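Local coordinates for protein alcohol dehydrogenase (PDB 5VM2) that is of unknown substrate specificity but probably oxidises alcohols with NAD or NADP as acceptor, as a member of the zinc-containing alcohol dehydrogenase family, at residues M1-A6 with L125-L129; G12-I16 with Y321-Q325; D239-T244 with G262-V267; V251-Y256 with S274-K280. All coordinates share one frame; numbering follows the deposited sequence.

Interaction 1: M1-A6 with L125-L129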
loop_
_atom_site.group_PDB
_atom_site.type_symbol
_atom_site.label_atom_id
_atom_site.label_comp_id
_atom_site.label_asym_id
_atom_site.label_seq_id
_atom_site.Cartn_x
_atom_site.Cartn_y
_atom_site.Cartn_z
ATOM N N MET A 1 -7.966 -20.422 21.172
ATOM C CA MET A 1 -9.147 -21.264 21.314
ATOM C C MET A 1 -10.394 -20.541 20.805
ATOM O O MET A 1 -11.341 -21.173 20.334
ATOM C CB MET A 1 -9.332 -21.685 22.775
ATOM C CG MET A 1 -10.567 -22.535 23.029
ATOM S SD MET A 1 -11.049 -22.567 24.764
ATOM C CE MET A 1 -12.585 -23.482 24.674
ATOM N N LYS A 2 -10.360 -19.217 20.906
ATOM C CA LYS A 2 -11.452 -18.369 20.462
ATOM C C LYS A 2 -10.925 -17.289 19.525
ATOM O O LYS A 2 -9.725 -17.014 19.480
ATOM C CB LYS A 2 -12.157 -17.729 21.660
ATOM C CG LYS A 2 -13.245 -16.738 21.283
ATOM C CD LYS A 2 -13.120 -15.451 22.082
ATOM C CE LYS A 2 -14.269 -14.501 21.782
ATOM N NZ LYS A 2 -13.828 -13.079 21.784
ATOM N N ASN A 3 -11.838 -16.682 18.778
ATOM C CA ASN A 3 -11.515 -15.633 17.827
ATOM C C ASN A 3 -12.385 -14.408 18.081
ATOM O O ASN A 3 -13.372 -14.453 18.820
ATOM C CB ASN A 3 -11.710 -16.143 16.390
ATOM C CG ASN A 3 -11.007 -15.290 15.361
ATOM O OD1 ASN A 3 -10.132 -14.491 15.690
ATOM N ND2 ASN A 3 -11.386 -15.456 14.100
ATOM N N SER A 4 -11.993 -13.297 17.461
ATOM C CA SER A 4 -12.793 -12.083 17.441
ATOM C C SER A 4 -12.404 -11.287 16.205
ATOM O O SER A 4 -11.367 -11.537 15.586
ATOM C CB SER A 4 -12.598 -11.247 18.713
ATOM O OG SER A 4 -11.365 -10.546 18.685
ATOM N N LYS A 5 -13.259 -10.338 15.831
ATOM C CA LYS A 5 -12.962 -9.442 14.724
ATOM C C LYS A 5 -13.396 -8.033 15.086
ATOM O O LYS A 5 -14.369 -7.834 15.818
ATOM C CB LYS A 5 -13.664 -9.842 13.412
ATOM C CG LYS A 5 -13.910 -11.317 13.208
ATOM C CD LYS A 5 -14.831 -11.570 12.012
ATOM C CE LYS A 5 -16.280 -11.212 12.315
ATOM N NZ LYS A 5 -17.217 -11.664 11.243
ATOM N N ALA A 6 -12.667 -7.057 14.554
ATOM C CA ALA A 6 -13.069 -5.659 14.621
ATOM C C ALA A 6 -13.969 -5.357 13.430
ATOM O O ALA A 6 -13.576 -5.567 12.277
ATOM C CB ALA A 6 -11.850 -4.739 14.625
ATOM N N LEU A 125 -8.265 -7.411 10.604
ATOM C CA LEU A 125 -8.383 -7.137 12.037
ATOM C C LEU A 125 -9.171 -8.269 12.689
ATOM O O LEU A 125 -10.384 -8.193 12.906
ATOM C CB LEU A 125 -9.039 -5.781 12.271
ATOM C CG LEU A 125 -8.188 -4.590 11.827
ATOM C CD1 LEU A 125 -9.001 -3.305 11.823
ATOM C CD2 LEU A 125 -6.970 -4.452 12.724
ATOM N N THR A 126 -8.454 -9.346 12.994
ATOM C CA THR A 126 -9.006 -10.516 13.662
ATOM C C THR A 126 -7.832 -11.314 14.203
ATOM O O THR A 126 -6.688 -11.115 13.787
ATOM C CB THR A 126 -9.863 -11.366 12.711
ATOM O OG1 THR A 126 -10.383 -12.511 13.406
ATOM C CG2 THR A 126 -9.039 -11.827 11.523
ATOM N N HIS A 127 -8.116 -12.206 15.153
ATOM C CA HIS A 127 -7.039 -13.012 15.717
ATOM C C HIS A 127 -6.620 -14.135 14.778
ATOM O O HIS A 127 -5.438 -14.496 14.742
ATOM C CB HIS A 127 -7.448 -13.588 17.075
ATOM C CG HIS A 127 -7.468 -12.579 18.179
ATOM N ND1 HIS A 127 -6.319 -12.023 18.700
ATOM C CD2 HIS A 127 -8.497 -12.026 18.866
ATOM C CE1 HIS A 127 -6.638 -11.168 19.656
ATOM N NE2 HIS A 127 -7.953 -11.152 19.776
ATOM N N TYR A 128 -7.558 -14.681 14.006
ATOM C CA TYR A 128 -7.307 -15.837 13.158
ATOM C C TYR A 128 -7.977 -15.634 11.809
ATOM O O TYR A 128 -9.139 -15.223 11.744
ATOM C CB TYR A 128 -7.835 -17.129 13.800
ATOM C CG TYR A 128 -7.129 -17.523 15.077
ATOM C CD1 TYR A 128 -5.978 -18.297 15.042
ATOM C CD2 TYR A 128 -7.607 -17.113 16.314
ATOM C CE1 TYR A 128 -5.322 -18.658 16.209
ATOM C CE2 TYR A 128 -6.957 -17.468 17.488
ATOM C CZ TYR A 128 -5.815 -18.241 17.427
ATOM O OH TYR A 128 -5.161 -18.599 18.586
ATOM N N LEU A 129 -7.246 -15.935 10.738
ATOM C CA LEU A 129 -7.817 -15.892 9.399
ATOM C C LEU A 129 -7.163 -16.962 8.534
ATOM O O LEU A 129 -6.077 -17.462 8.840
ATOM C CB LEU A 129 -7.665 -14.502 8.758
ATOM C CG LEU A 129 -6.289 -13.900 8.452
ATOM C CD1 LEU A 129 -5.710 -14.408 7.132
ATOM C CD2 LEU A 129 -6.384 -12.383 8.420
HETATM O O HOH W 1 -12.292 -7.212 10.785
#

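Interaction 2: G12-I16 with Y321-Q325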
loop_
_atom_site.group_PDB
_atom_site.type_symbol
_atom_site.label_atom_id
_atom_site.label_comp_id
_atom_site.label_asym_id
_atom_site.label_seq_id
_atom_site.Cartn_x
_atom_site.Cartn_y
_atom_site.Cartn_z
ATOM N N GLY A 12 -17.593 5.317 11.165
ATOM C CA GLY A 12 -17.056 6.041 12.294
ATOM C C GLY A 12 -17.043 5.284 13.606
ATOM O O GLY A 12 -16.521 5.812 14.595
ATOM N N THR A 13 -17.580 4.064 13.648
ATOM C CA THR A 13 -17.737 3.320 14.895
ATOM C C THR A 13 -17.301 1.871 14.701
ATOM O O THR A 13 -17.983 1.098 14.019
ATOM C CB THR A 13 -19.184 3.384 15.380
ATOM O OG1 THR A 13 -19.578 4.756 15.510
ATOM C CG2 THR A 13 -19.329 2.684 16.725
ATOM N N MET A 14 -16.177 1.510 15.311
ATOM C CA MET A 14 -15.673 0.146 15.373
ATOM C C MET A 14 -16.026 -0.481 16.715
ATOM O O MET A 14 -16.068 0.203 17.743
ATOM C CB MET A 14 -14.152 0.116 15.209
ATOM C CG MET A 14 -13.623 0.877 14.009
ATOM S SD MET A 14 -14.008 0.028 12.471
ATOM C CE MET A 14 -13.093 -1.494 12.690
ATOM N N LYS A 15 -16.281 -1.792 16.701
ATOM C CA LYS A 15 -16.141 -2.585 17.917
ATOM C C LYS A 15 -15.699 -3.995 17.561
ATOM O O LYS A 15 -15.738 -4.417 16.403
ATOM C CB LYS A 15 -17.421 -2.643 18.766
ATOM C CG LYS A 15 -18.225 -1.370 18.763
ATOM C CD LYS A 15 -18.724 -1.045 20.145
ATOM C CE LYS A 15 -19.748 0.072 20.104
ATOM N NZ LYS A 15 -21.087 -0.473 19.772
ATOM N N ILE A 16 -15.313 -4.724 18.603
ATOM C CA ILE A 16 -14.773 -6.071 18.497
ATOM C C ILE A 16 -15.850 -7.038 18.971
ATOM O O ILE A 16 -16.293 -6.970 20.126
ATOM C CB ILE A 16 -13.483 -6.224 19.319
ATOM C CG1 ILE A 16 -12.432 -5.214 18.843
ATOM C CG2 ILE A 16 -12.958 -7.652 19.253
ATOM C CD1 ILE A 16 -11.206 -5.153 19.721
ATOM N N TYR A 321 -4.728 -3.829 19.687
ATOM C CA TYR A 321 -5.930 -4.244 18.965
ATOM C C TYR A 321 -7.204 -3.828 19.701
ATOM O O TYR A 321 -8.162 -3.358 19.075
ATOM C CB TYR A 321 -5.878 -5.756 18.743
ATOM C CG TYR A 321 -7.159 -6.407 18.271
ATOM C CD1 TYR A 321 -7.667 -6.164 17.001
ATOM C CD2 TYR A 321 -7.838 -7.298 19.091
ATOM C CE1 TYR A 321 -8.833 -6.779 16.570
ATOM C CE2 TYR A 321 -8.996 -7.916 18.673
ATOM C CZ TYR A 321 -9.492 -7.656 17.415
ATOM O OH TYR A 321 -10.650 -8.280 17.013
ATOM N N ARG A 322 -7.233 -3.977 21.028
ATOM C CA ARG A 322 -8.462 -3.580 21.710
ATOM C C ARG A 322 -8.675 -2.071 21.670
ATOM O O ARG A 322 -9.817 -1.611 21.792
ATOM C CB ARG A 322 -8.455 -4.076 23.161
ATOM C CG ARG A 322 -9.641 -3.583 23.998
ATOM C CD ARG A 322 -9.576 -4.083 25.440
ATOM N NE ARG A 322 -9.998 -3.059 26.396
ATOM C CZ ARG A 322 -10.207 -3.282 27.691
ATOM N NH1 ARG A 322 -10.042 -4.500 28.190
ATOM N NH2 ARG A 322 -10.589 -2.292 28.486
ATOM N N ASP A 323 -7.648 -1.279 21.352
ATOM C CA ASP A 323 -7.786 0.159 21.155
ATOM C C ASP A 323 -8.052 0.531 19.701
ATOM O O ASP A 323 -7.650 1.616 19.264
ATOM C CB ASP A 323 -6.532 0.877 21.659
ATOM C CG ASP A 323 -6.276 0.638 23.134
ATOM O OD1 ASP A 323 -7.241 0.691 23.925
ATOM O OD2 ASP A 323 -5.108 0.392 23.501
ATOM N N VAL A 324 -8.734 -0.336 18.945
ATOM C CA VAL A 324 -8.819 -0.094 17.504
ATOM C C VAL A 324 -9.621 1.167 17.205
ATOM O O VAL A 324 -9.328 1.890 16.246
ATOM C CB VAL A 324 -9.406 -1.327 16.789
ATOM C CG1 VAL A 324 -10.762 -1.700 17.374
ATOM C CG2 VAL A 324 -9.523 -1.076 15.290
ATOM N N GLN A 325 -10.569 1.544 18.066
ATOM C CA GLN A 325 -11.367 2.742 17.820
ATOM C C GLN A 325 -10.495 3.990 17.786
ATOM O O GLN A 325 -10.568 4.786 16.843
ATOM C CB GLN A 325 -12.451 2.871 18.891
ATOM C CG GLN A 325 -13.410 4.052 18.710
ATOM C CD GLN A 325 -14.074 4.096 17.344
ATOM O OE1 GLN A 325 -14.294 3.063 16.715
ATOM N NE2 GLN A 325 -14.388 5.294 16.874
#

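Interaction 3: D239-T244 with G262-V267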
loop_
_atom_site.group_PDB
_atom_site.type_symbol
_atom_site.label_atom_id
_atom_site.label_comp_id
_atom_site.label_asym_id
_atom_site.label_seq_id
_atom_site.Cartn_x
_atom_site.Cartn_y
_atom_site.Cartn_z
ATOM N N ASP A 239 12.032 12.533 -16.149
ATOM C CA ASP A 239 11.718 11.332 -16.923
ATOM C C ASP A 239 10.418 10.691 -16.449
ATOM O O ASP A 239 9.605 10.231 -17.263
ATOM C CB ASP A 239 12.858 10.319 -16.814
ATOM C CG ASP A 239 14.132 10.804 -17.466
ATOM O OD1 ASP A 239 14.857 11.600 -16.835
ATOM O OD2 ASP A 239 14.399 10.382 -18.609
ATOM N N ILE A 240 10.215 10.627 -15.138
ATOM C CA ILE A 240 9.046 9.982 -14.553
ATOM C C ILE A 240 8.541 10.868 -13.429
ATOM O O ILE A 240 9.330 11.311 -12.592
ATOM C CB ILE A 240 9.370 8.576 -14.007
ATOM C CG1 ILE A 240 9.985 7.679 -15.089
ATOM C CG2 ILE A 240 8.123 7.943 -13.432
ATOM C CD1 ILE A 240 10.817 6.530 -14.526
ATOM N N VAL A 241 7.240 11.134 -13.413
ATOM C CA VAL A 241 6.597 11.810 -12.294
ATOM C C VAL A 241 5.607 10.832 -11.687
ATOM O O VAL A 241 4.716 10.328 -12.386
ATOM C CB VAL A 241 5.887 13.103 -12.719
ATOM C CG1 VAL A 241 5.289 13.792 -11.493
ATOM C CG2 VAL A 241 6.847 14.036 -13.443
ATOM N N PHE A 242 5.772 10.555 -10.402
ATOM C CA PHE A 242 4.832 9.739 -9.653
ATOM C C PHE A 242 3.893 10.656 -8.884
ATOM O O PHE A 242 4.345 11.549 -8.160
ATOM C CB PHE A 242 5.555 8.809 -8.678
ATOM C CG PHE A 242 6.383 7.756 -9.340
ATOM C CD1 PHE A 242 7.718 7.997 -9.642
ATOM C CD2 PHE A 242 5.834 6.529 -9.662
ATOM C CE1 PHE A 242 8.497 7.019 -10.252
ATOM C CE2 PHE A 242 6.601 5.550 -10.276
ATOM C CZ PHE A 242 7.936 5.797 -10.571
ATOM N N GLU A 243 2.593 10.439 -9.049
ATOM C CA GLU A 243 1.580 11.093 -8.233
ATOM C C GLU A 243 1.086 10.082 -7.205
ATOM O O GLU A 243 0.531 9.041 -7.569
ATOM C CB GLU A 243 0.432 11.612 -9.096
ATOM C CG GLU A 243 -0.404 12.686 -8.429
ATOM C CD GLU A 243 -1.316 12.126 -7.358
ATOM O OE1 GLU A 243 -1.485 12.791 -6.316
ATOM O OE2 GLU A 243 -1.860 11.019 -7.557
ATOM N N THR A 244 1.307 10.377 -5.922
ATOM C CA THR A 244 1.070 9.404 -4.865
ATOM C C THR A 244 0.161 9.898 -3.750
ATOM O O THR A 244 -0.271 9.079 -2.934
ATOM C CB THR A 244 2.399 8.950 -4.237
ATOM O OG1 THR A 244 2.937 10.012 -3.439
ATOM C CG2 THR A 244 3.410 8.571 -5.308
ATOM N N GLY A 262 8.168 11.472 -21.622
ATOM C CA GLY A 262 8.258 10.908 -20.290
ATOM C C GLY A 262 6.978 10.224 -19.841
ATOM O O GLY A 262 6.044 9.999 -20.614
ATOM N N LYS A 263 6.940 9.893 -18.550
ATOM C CA LYS A 263 5.822 9.155 -17.977
ATOM C C LYS A 263 5.290 9.845 -16.733
ATOM O O LYS A 263 6.062 10.297 -15.884
ATOM C CB LYS A 263 6.224 7.733 -17.594
ATOM C CG LYS A 263 6.539 6.815 -18.751
ATOM C CD LYS A 263 7.253 5.579 -18.231
ATOM C CE LYS A 263 7.570 4.600 -19.350
ATOM N NZ LYS A 263 8.476 3.527 -18.865
ATOM N N ILE A 264 3.962 9.894 -16.624
ATOM C CA ILE A 264 3.267 10.231 -15.386
ATOM C C ILE A 264 2.610 8.957 -14.865
ATOM O O ILE A 264 1.855 8.302 -15.593
ATOM C CB ILE A 264 2.217 11.334 -15.602
ATOM C CG1 ILE A 264 2.892 12.636 -16.055
ATOM C CG2 ILE A 264 1.411 11.548 -14.325
ATOM C CD1 ILE A 264 1.934 13.662 -16.610
ATOM N N MET A 265 2.910 8.593 -13.622
ATOM C CA MET A 265 2.313 7.429 -12.982
ATOM C C MET A 265 1.383 7.906 -11.879
ATOM O O MET A 265 1.804 8.658 -10.996
ATOM C CB MET A 265 3.378 6.508 -12.382
ATOM C CG MET A 265 4.598 6.266 -13.250
ATOM S SD MET A 265 4.228 5.393 -14.770
ATOM C CE MET A 265 3.532 3.850 -14.173
ATOM N N ILE A 266 0.137 7.462 -11.927
ATOM C CA ILE A 266 -0.853 7.784 -10.910
ATOM C C ILE A 266 -0.965 6.565 -10.005
ATOM O O ILE A 266 -1.584 5.556 -10.363
ATOM C CB ILE A 266 -2.194 8.165 -11.531
ATOM C CG1 ILE A 266 -2.016 9.413 -12.392
ATOM C CG2 ILE A 266 -3.234 8.377 -10.456
ATOM C CD1 ILE A 266 -3.198 9.706 -13.247
ATOM N N VAL A 267 -0.358 6.659 -8.826
ATOM C CA VAL A 267 -0.265 5.527 -7.910
ATOM C C VAL A 267 -1.518 5.565 -7.040
ATOM O O VAL A 267 -1.540 6.153 -5.959
ATOM C CB VAL A 267 1.022 5.562 -7.097
ATOM C CG1 VAL A 267 1.008 4.478 -6.040
ATOM C CG2 VAL A 267 2.213 5.391 -8.029
#

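Interaction 4: V251-Y256 with S274-K280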
loop_
_atom_site.group_PDB
_atom_site.type_symbol
_atom_site.label_atom_id
_atom_site.label_comp_id
_atom_site.label_asym_id
_atom_site.label_seq_id
_atom_site.Cartn_x
_atom_site.Cartn_y
_atom_site.Cartn_z
ATOM N N VAL A 251 -2.060 15.884 -9.247
ATOM C CA VAL A 251 -2.377 15.306 -10.555
ATOM C C VAL A 251 -2.344 16.386 -11.632
ATOM O O VAL A 251 -1.713 16.225 -12.684
ATOM C CB VAL A 251 -3.744 14.598 -10.511
ATOM C CG1 VAL A 251 -4.194 14.225 -11.911
ATOM C CG2 VAL A 251 -3.687 13.368 -9.621
ATOM N N LYS A 252 -3.016 17.509 -11.373
ATOM C CA LYS A 252 -3.021 18.622 -12.316
ATOM C C LYS A 252 -1.630 19.220 -12.494
ATOM O O LYS A 252 -1.341 19.819 -13.537
ATOM C CB LYS A 252 -4.006 19.685 -11.832
ATOM C CG LYS A 252 -4.321 20.787 -12.818
ATOM C CD LYS A 252 -5.565 21.535 -12.370
ATOM C CE LYS A 252 -5.752 22.828 -13.140
ATOM N NZ LYS A 252 -5.960 22.597 -14.589
ATOM N N GLN A 253 -0.761 19.076 -11.487
ATOM C CA GLN A 253 0.594 19.614 -11.556
ATOM C C GLN A 253 1.501 18.782 -12.451
ATOM O O GLN A 253 2.371 19.339 -13.131
ATOM C CB GLN A 253 1.210 19.681 -10.156
ATOM C CG GLN A 253 1.045 21.003 -9.424
ATOM C CD GLN A 253 1.720 20.987 -8.060
ATOM O OE1 GLN A 253 2.245 19.960 -7.627
ATOM N NE2 GLN A 253 1.700 22.124 -7.374
ATOM N N ALA A 254 1.318 17.460 -12.454
ATOM C CA ALA A 254 2.268 16.575 -13.125
ATOM C C ALA A 254 2.514 16.909 -14.593
ATOM O O ALA A 254 3.668 16.767 -15.035
ATOM C CB ALA A 254 1.809 15.120 -12.976
ATOM N N PRO A 255 1.521 17.329 -15.395
ATOM C CA PRO A 255 1.835 17.724 -16.779
ATOM C C PRO A 255 2.947 18.753 -16.889
ATOM O O PRO A 255 3.736 18.711 -17.839
ATOM C CB PRO A 255 0.500 18.292 -17.285
ATOM C CG PRO A 255 -0.522 17.577 -16.506
ATOM C CD PRO A 255 0.063 17.326 -15.152
ATOM N N TYR A 256 3.026 19.686 -15.942
ATOM C CA TYR A 256 4.030 20.740 -15.980
ATOM C C TYR A 256 5.403 20.280 -15.502
ATOM O O TYR A 256 6.360 21.059 -15.584
ATOM C CB TYR A 256 3.542 21.921 -15.140
ATOM C CG TYR A 256 2.226 22.474 -15.647
ATOM C CD1 TYR A 256 1.015 22.026 -15.137
ATOM C CD2 TYR A 256 2.199 23.426 -16.655
ATOM C CE1 TYR A 256 -0.189 22.521 -15.611
ATOM C CE2 TYR A 256 0.999 23.933 -17.136
ATOM C CZ TYR A 256 -0.188 23.476 -16.610
ATOM O OH TYR A 256 -1.377 23.977 -17.085
ATOM N N SER A 274 -10.007 15.425 -12.660
ATOM C CA SER A 274 -8.908 16.381 -12.683
ATOM C C SER A 274 -8.698 16.871 -14.106
ATOM O O SER A 274 -8.581 16.061 -15.030
ATOM C CB SER A 274 -7.617 15.754 -12.141
ATOM O OG SER A 274 -7.216 14.651 -12.937
ATOM N N ALA A 275 -8.647 18.190 -14.277
ATOM C CA ALA A 275 -8.464 18.793 -15.593
ATOM C C ALA A 275 -7.002 18.681 -16.016
ATOM O O ALA A 275 -6.113 19.231 -15.355
ATOM C CB ALA A 275 -8.913 20.254 -15.575
ATOM N N ILE A 276 -6.753 17.974 -17.116
ATOM C CA ILE A 276 -5.403 17.724 -17.608
ATOM C C ILE A 276 -5.129 18.640 -18.793
ATOM O O ILE A 276 -5.954 18.751 -19.710
ATOM C CB ILE A 276 -5.217 16.250 -18.003
ATOM C CG1 ILE A 276 -5.392 15.337 -16.787
ATOM C CG2 ILE A 276 -3.846 16.036 -18.646
ATOM C CD1 ILE A 276 -4.687 15.826 -15.537
ATOM N N ASN A 277 -3.973 19.299 -18.778
ATOM C CA ASN A 277 -3.543 20.150 -19.886
ATOM C C ASN A 277 -2.707 19.292 -20.830
ATOM O O ASN A 277 -1.485 19.190 -20.697
ATOM C CB ASN A 277 -2.771 21.358 -19.368
ATOM C CG ASN A 277 -2.421 22.351 -20.466
ATOM O OD1 ASN A 277 -2.415 22.018 -21.651
ATOM N ND2 ASN A 277 -2.126 23.583 -20.070
ATOM N N PHE A 278 -3.377 18.677 -21.811
ATOM C CA PHE A 278 -2.678 17.786 -22.734
ATOM C C PHE A 278 -1.745 18.542 -23.670
ATOM O O PHE A 278 -0.783 17.955 -24.184
ATOM C CB PHE A 278 -3.683 16.957 -23.529
ATOM C CG PHE A 278 -4.204 15.777 -22.767
ATOM C CD1 PHE A 278 -3.355 14.738 -22.425
ATOM C CD2 PHE A 278 -5.528 15.718 -22.367
ATOM C CE1 PHE A 278 -3.817 13.649 -21.699
ATOM C CE2 PHE A 278 -6.003 14.632 -21.648
ATOM C CZ PHE A 278 -5.146 13.594 -21.314
ATOM N N LEU A 279 -2.004 19.830 -23.907
ATOM C CA LEU A 279 -1.092 20.627 -24.719
ATOM C C LEU A 279 0.316 20.611 -24.134
ATOM O O LEU A 279 1.302 20.514 -24.872
ATOM C CB LEU A 279 -1.615 22.060 -24.842
ATOM C CG LEU A 279 -0.790 23.033 -25.690
ATOM C CD1 LEU A 279 -0.445 22.424 -27.041
ATOM C CD2 LEU A 279 -1.529 24.351 -25.868
ATOM N N LYS A 280 0.426 20.679 -22.805
ATOM C CA LYS A 280 1.730 20.684 -22.153
ATOM C C LYS A 280 2.456 19.350 -22.287
ATOM O O LYS A 280 3.678 19.305 -22.119
ATOM C CB LYS A 280 1.570 21.039 -20.672
ATOM C CG LYS A 280 2.821 21.621 -20.023
ATOM C CD LYS A 280 2.942 23.116 -20.294
ATOM C CE LYS A 280 4.364 23.614 -20.066
ATOM N NZ LYS A 280 4.894 23.254 -18.722
HETATM O O HOH W 2 -2.882 19.731 -15.982
#

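Interaction 1: M1-A6 with L125-L129
N3 lays its carboxamide across the backbone of 126-128, its side chain meeting that of T126 at about a right angle. With CG swung anti to the backbone N (chi1 -162°), the amide lies where both of its ends find partners. N3 OD1 accepts two weak hydrogen bonds, from H127 N and Y128 N, each 3.1 Å long and markedly bent. On its other end N3 ND2 reaches Y128 O at 3.3 Å, and it makes a weaker bond to T126 OG1. Asparagine suits this buried place because one short, flat group can serve N-H and C=O partners of a chain that does not pair regularly with strand 3-6.

T126 has OG1 anti to its own N (chi1 180°), which carries the hydroxyl across to S4 O; T126 OG1 donates to that oxygen at 2.6 Å, and H127 N adds a weak bond to it. Further along, A6 N bonds to L125 O at 3.0 Å, and a water donates to both A6 O and L125 O. The small A6 methyl rests on L125 CB at 3.8 Å. S4 OG lies at the edge of the H127 ring, near its plane, 3.2 Å from H127 CD2, while its hydroxyl bonds to Y321; the K5 ammonium turns away to a salt bridge with E60. The Y128 ring, edge on, meets K2 O.

A single beta bridge, K5 with T126, together with these side-chain bonds, joins the N-terminal hairpin of strands 3-10 and 13-19 to the residues leading into strand 128-132 in the GroES-like domain of the zinc-containing alcohol dehydrogenase family.

Interaction 2: G12-I16 with Y321-Q325
M14 and Q325 bring their backbones closest, 5.6 Å between their CA atoms, where strand 13-16 of the N-terminal beta hairpin meets the first turn of helix 324-333. The Q325 carboxamide grips the strand backbone at two points. Its OE1 accepts from M14 N at 2.8 Å, with an N-H...O angle of 161°, and its NE2 donates to G12 O at 3.2 Å; NE2 is shared with E329 of the same helix. CG is anti to the backbone N of Q325 (chi1 -177°) and the chain then bends at chi2, which brings the amide up to the strand backbone. Glutamine suits the place because its amide offers both an acceptor and a donor to neighbouring peptide groups. M14 CB and CG lie beside the amide oxygen that M14 N bonds. G12, with a positive phi, has a backbone shape that a side chain would crowd.

The remaining contact is largely apolar. M14 CB approaches V324 CG1 at 4.4 Å. I16 points toward the helix start, its CG1 packing on V324 CG1. The Y321 hydroxyl, bonded to S4 on the adjoining strand, meets I16 CG2. Above one face of the Y321 ring, displaced toward its rim, I16 CD1 makes a CH-pi contact 3.9 Å from the ring centroid.

Interaction 3: D239-T244 with G262-V267
F242 and M265 lie side by side on two neighbouring parallel strands, 240-243 and 262-267, which are inner members of the six-stranded Rossmann-type sheet. Backbone hydrogen bonds come first: five of them alternate in direction, from K263 N to D239 O at one end to V267 N to E243 O at the other. Among them E243 N to M265 O is 2.8 Å long. CA-H...O contacts, such as I240 CA to K263 O at 3.3 Å, fill the gaps between them.

Apolar packing lies on the I240, F242 and M265 face. M265 CB and CG rest against the F242 ring, CG 3.7 Å from F242 CE2, and M265 CG also touches I240 CG2 at 3.9 Å. The unbranched start of the methionine thus lies against both residues, while its bent end leads away; the side chain also touches Q288 and V290 of strand 286-290. V267 CG2 approaches the ring at its edge, 4.1 Å from F242 CD2. Helices 145-163 and 179-190 pack over this side.

Polar chains turn elsewhere. E243, on the V241 and I264 face, bonds through OE1 to T250, and K263 NZ reaches A164 O. The chemistry therefore implies a cohesive sheet interior, held by backbone hydrogen bonds and hydrocarbon packing, whose charged groups find partners outside this strand pair.

Interaction 4: V251-Y256 with S274-K280
I276 divides its two branches between V251 and P255, and this is the close-packed side of the contact. I276 CD1 touches V251 CG1 at 4.0 Å, and I276 CG2 meets P255 CG at 4.2 Å; V251 CG1 also lies 3.2 Å from S274 OG. The short, stiff valine and proline groups suit the site because they present hydrocarbon to both branches. The contact sits at the edge of the Rossmann-type domain, where residues 251-256, on and beyond helix 248-253, which follows strand 238-243, lie against the loop joining strands 262-267 and 286-290.

The outer side is looser and more polar. K252, exposed, stretches its chain alongside A275 O, and its NZ makes only a weak bond to that oxygen at 3.5 Å. A water donates to K252 O and accepts from N277 N, linking the two backbones. N277 ND2 donates to Y256 OH at 3.1 Å, the amide standing 84° from the ring plane. K280, bent at chi2 and chi4, crosses the tyrosine at about a right angle and brings NZ to 3.4 Å from Y256 CD2.

The chemistry implies hydrocarbon packing inside against polar and water-mediated links outside, where the exposed lysines bond weakly or not at all across the contact.

Interactions 1 and 3 lie on opposite sides of the molecule's centre, about 39 Å between their own centres, and each has a close neighbour on its side. Interactions 1 and 2, about 13 Å between centres, share the hairpin of strands 3-10 and 13-19 and meet at S4 and Y321. Interactions 3 and 4, about 12 Å apart, join where strand 238-243 leads into helix 248-253, with E243 against V251 and I264 against A254 and P255. Within each pair the segments alternate along the chain. Interaction 1 closes before 3 and 4 open; both are nested inside interaction 2, whose late residues return to the hairpin after the chain has passed through the Rossmann-type, probably nucleotide-binding, domain.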